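Local coordinates for hypothetical protein HI1011 (Haemophilus influenzae, PDB 1YZY) that catalyses the ATP-dependent phosphorylation of 3-oxo-tetronate to 3-oxo-tetronate 4-phosphate, as a member of the four-carbon acid sugar kinase family, at residues 338-343 / 362-367. Residues are numbered along the deposited sequence; the frame is centred on the assembly and turned at random.
Sequences LAAKLK and VQELGF
Leu365, in the last turn of helix 355-365, lays one methyl, CD2, against the small-residue side of helix 324-345. Leu365 CD2 lies 3.5 Å from Ala339 O. With CG anti to the carbonyl carbon (chi1 -53°), the isobutyl group is carried nearer to the neighbouring helix than its CB bond alone would take it. Alanine suits positions 339 and 340 because a lone methyl lets the backbones approach, the CA atoms of Ala340 and Leu365 being 6.1 Å apart.

At the more exposed border, Glu364 brings its CG methylene to 3.8 Å from Ala340 CB; its carboxylate, on an exposed residue, continues beyond.

Lys343 suits its place by pairing a long aliphatic chain with a charged end. The chain starts out extended, with CG anti to the backbone N, and kinks at chi3 (79°), sliding past Leu365 in the opposite direction. Lys343 CD rests 4.1 Å from Leu365 CD2 and also approaches the Phe367 ring obliquely. Lys343 NZ comes within 3.6 Å of Leu365 O, without a hydrogen bond, and forms a salt bridge with Glu388.

Gly366 turns the chain out of the helix; lacking a CB, it adopts phi 79° with little strain. Leu365 CB then sits over one face of the Phe367 ring, displaced toward the rim, and the ring also touches Leu392 of strand 391-395.

The contact belongs to the nucleotide-binding domain: Ala339's side chain is about 8 Å from that of Thr357, on helix 355-365, which probably binds ATP, as in relatives. Helix 324-345 also packs on helix 286-295, through Leu338 and Leu342 on Tyr291. With no hydrogen bond between them, the segments meet mainly through apolar carbon, one methyl against a backbone carbonyl and the phenyl ring adding to it, while Lys343's charge finds its ionic partner beyond them.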
ATOM      1  N   LEU A 338     -20.898   3.718  14.935  1.00 18.81           N
ATOM      2  CA  LEU A 338     -21.058   5.157  14.833  1.00 11.80           C
ATOM      3  C   LEU A 338     -20.809   5.576  13.397  1.00 14.23           C
ATOM      4  O   LEU A 338     -21.563   6.368  12.832  1.00 16.26           O
ATOM      5  CB  LEU A 338     -20.072   5.863  15.759  1.00  9.35           C
ATOM      6  CG  LEU A 338     -19.987   7.396  15.741  1.00 18.35           C
ATOM      7  CD1 LEU A 338     -21.333   8.036  16.052  1.00 11.47           C
ATOM      8  CD2 LEU A 338     -18.940   7.848  16.748  1.00 13.22           C
ATOM      9  N   ALA A 339     -19.748   5.036  12.803  1.00 15.77           N
ATOM     10  CA  ALA A 339     -19.387   5.356  11.426  1.00 18.04           C
ATOM     11  C   ALA A 339     -20.492   4.976  10.461  1.00 18.39           C
ATOM     12  O   ALA A 339     -20.686   5.633   9.438  1.00 23.24           O
ATOM     13  CB  ALA A 339     -18.105   4.661  11.045  1.00 13.57           C
ATOM     14  N   ALA A 340     -21.173   3.873  10.750  1.00 23.35           N
ATOM     15  CA  ALA A 340     -22.269   3.415   9.903  1.00 22.79           C
ATOM     16  C   ALA A 340     -23.469   4.355  10.012  1.00 23.48           C
ATOM     17  O   ALA A 340     -24.149   4.618   9.018  1.00 25.25           O
ATOM     18  CB  ALA A 340     -22.671   2.005  10.278  1.00 25.30           C
ATOM     19  N   LYS A 341     -23.735   4.839  11.222  1.00 23.73           N
ATOM     20  CA  LYS A 341     -24.848   5.758  11.459  1.00 24.87           C
ATOM     21  C   LYS A 341     -24.568   7.117  10.834  1.00 27.36           C
ATOM     22  O   LYS A 341     -25.462   7.731  10.252  1.00 22.51           O
ATOM     23  CB  LYS A 341     -25.119   5.917  12.960  1.00 22.99           C
ATOM     24  CG  LYS A 341     -25.582   4.631  13.646  1.00 18.08           C
ATOM     25  CD  LYS A 341     -25.991   4.857  15.097  1.00 23.96           C
ATOM     26  CE  LYS A 341     -27.506   4.999  15.263  1.00 34.32           C
ATOM     27  NZ  LYS A 341     -28.087   6.197  14.583  1.00 45.81           N
ATOM     28  N   LEU A 342     -23.327   7.582  10.961  1.00 26.73           N
ATOM     29  CA  LEU A 342     -22.926   8.870  10.401  1.00 27.50           C
ATOM     30  C   LEU A 342     -22.999   8.865   8.881  1.00 24.12           C
ATOM     31  O   LEU A 342     -23.363   9.874   8.280  1.00 24.12           O
ATOM     32  CB  LEU A 342     -21.516   9.253  10.858  1.00 24.33           C
ATOM     33  CG  LEU A 342     -21.303   9.468  12.356  1.00 24.08           C
ATOM     34  CD1 LEU A 342     -19.832   9.635  12.652  1.00 19.42           C
ATOM     35  CD2 LEU A 342     -22.092  10.675  12.839  1.00 20.38           C
ATOM     36  N   LYS A 343     -22.645   7.743   8.259  1.00 23.25           N
ATOM     37  CA  LYS A 343     -22.693   7.661   6.802  1.00 26.42           C
ATOM     38  C   LYS A 343     -24.138   7.714   6.320  1.00 27.41           C
ATOM     39  O   LYS A 343     -24.430   8.330   5.291  1.00 28.40           O
ATOM     40  CB  LYS A 343     -22.022   6.390   6.277  1.00 19.30           C
ATOM     41  CG  LYS A 343     -21.721   6.446   4.774  1.00 26.40           C
ATOM     42  CD  LYS A 343     -21.334   5.097   4.200  1.00 35.19           C
ATOM     43  CE  LYS A 343     -22.552   4.225   3.955  1.00 44.11           C
ATOM     44  NZ  LYS A 343     -22.190   2.864   3.475  1.00 48.34           N
ATOM     45  N   VAL A 362     -13.600   0.822   7.711  1.00 17.17           N
ATOM     46  CA  VAL A 362     -13.662   0.496   6.292  1.00 14.38           C
ATOM     47  C   VAL A 362     -14.488  -0.782   6.131  1.00 18.03           C
ATOM     48  O   VAL A 362     -15.217  -0.946   5.153  1.00 16.76           O
ATOM     49  CB  VAL A 362     -12.240   0.255   5.715  1.00 15.71           C
ATOM     50  CG1 VAL A 362     -12.313  -0.409   4.331  1.00 18.49           C
ATOM     51  CG2 VAL A 362     -11.482   1.566   5.636  1.00 13.70           C
ATOM     52  N   GLN A 363     -14.322  -1.704   7.076  1.00 23.65           N
ATOM     53  CA  GLN A 363     -15.038  -2.980   7.071  1.00 26.84           C
ATOM     54  C   GLN A 363     -16.544  -2.770   7.199  1.00 26.74           C
ATOM     55  O   GLN A 363     -17.332  -3.356   6.453  1.00 24.93           O
ATOM     56  CB  GLN A 363     -14.552  -3.866   8.221  1.00 30.45           C
ATOM     57  CG  GLN A 363     -15.245  -5.219   8.284  1.00 34.44           C
ATOM     58  CD  GLN A 363     -14.707  -6.104   9.383  1.00 38.91           C
ATOM     59  OE1 GLN A 363     -13.874  -6.978   9.138  1.00 46.79           O
ATOM     60  NE2 GLN A 363     -15.183  -5.891  10.603  1.00 31.07           N
ATOM     61  N   GLU A 364     -16.923  -1.957   8.176  1.00 23.75           N
ATOM     62  CA  GLU A 364     -18.317  -1.634   8.441  1.00 24.38           C
ATOM     63  C   GLU A 364     -18.995  -0.932   7.262  1.00 25.42           C
ATOM     64  O   GLU A 364     -20.105  -1.301   6.865  1.00 22.17           O
ATOM     65  CB  GLU A 364     -18.411  -0.760   9.692  1.00 17.06           C
ATOM     66  CG  GLU A 364     -19.831  -0.523  10.172  1.00 26.02           C
ATOM     67  CD  GLU A 364     -20.511  -1.797  10.631  1.00 31.83           C
ATOM     68  OE1 GLU A 364     -20.022  -2.424  11.592  1.00 34.74           O
ATOM     69  OE2 GLU A 364     -21.537  -2.171  10.031  1.00 33.64           O
ATOM     70  N   LEU A 365     -18.346   0.094   6.716  1.00 20.77           N
ATOM     71  CA  LEU A 365     -18.911   0.826   5.585  1.00 20.26           C
ATOM     72  C   LEU A 365     -19.007  -0.039   4.327  1.00 21.66           C
ATOM     73  O   LEU A 365     -19.729   0.297   3.387  1.00 19.97           O
ATOM     74  CB  LEU A 365     -18.122   2.116   5.333  1.00 25.23           C
ATOM     75  CG  LEU A 365     -17.934   3.037   6.552  1.00 18.91           C
ATOM     76  CD1 LEU A 365     -17.257   4.328   6.127  1.00 24.67           C
ATOM     77  CD2 LEU A 365     -19.266   3.334   7.233  1.00 19.06           C
ATOM     78  N   GLY A 366     -18.283  -1.156   4.326  1.00 18.69           N
ATOM     79  CA  GLY A 366     -18.322  -2.102   3.220  1.00 22.84           C
ATOM     80  C   GLY A 366     -17.535  -1.808   1.958  1.00 25.45           C
ATOM     81  O   GLY A 366     -17.850  -2.355   0.903  1.00 24.71           O
ATOM     82  N   PHE A 367     -16.494  -0.987   2.060  1.00 23.13           N
ATOM     83  CA  PHE A 367     -15.678  -0.627   0.899  1.00 22.01           C
ATOM     84  C   PHE A 367     -14.648  -1.699   0.531  1.00 21.64           C
ATOM     85  O   PHE A 367     -13.930  -2.209   1.390  1.00 19.05           O
ATOM     86  CB  PHE A 367     -15.006   0.716   1.147  1.00 23.81           C
ATOM     87  CG  PHE A 367     -15.970   1.811   1.494  1.00 23.48           C
ATOM     88  CD1 PHE A 367     -17.200   1.906   0.841  1.00 17.91           C
ATOM     89  CD2 PHE A 367     -15.647   2.754   2.463  1.00 17.01           C
ATOM     90  CE1 PHE A 367     -18.094   2.926   1.146  1.00 19.38           C
ATOM     91  CE2 PHE A 367     -16.534   3.780   2.777  1.00 21.46           C
ATOM     92  CZ  PHE A 367     -17.762   3.868   2.116  1.00 24.49           C
TER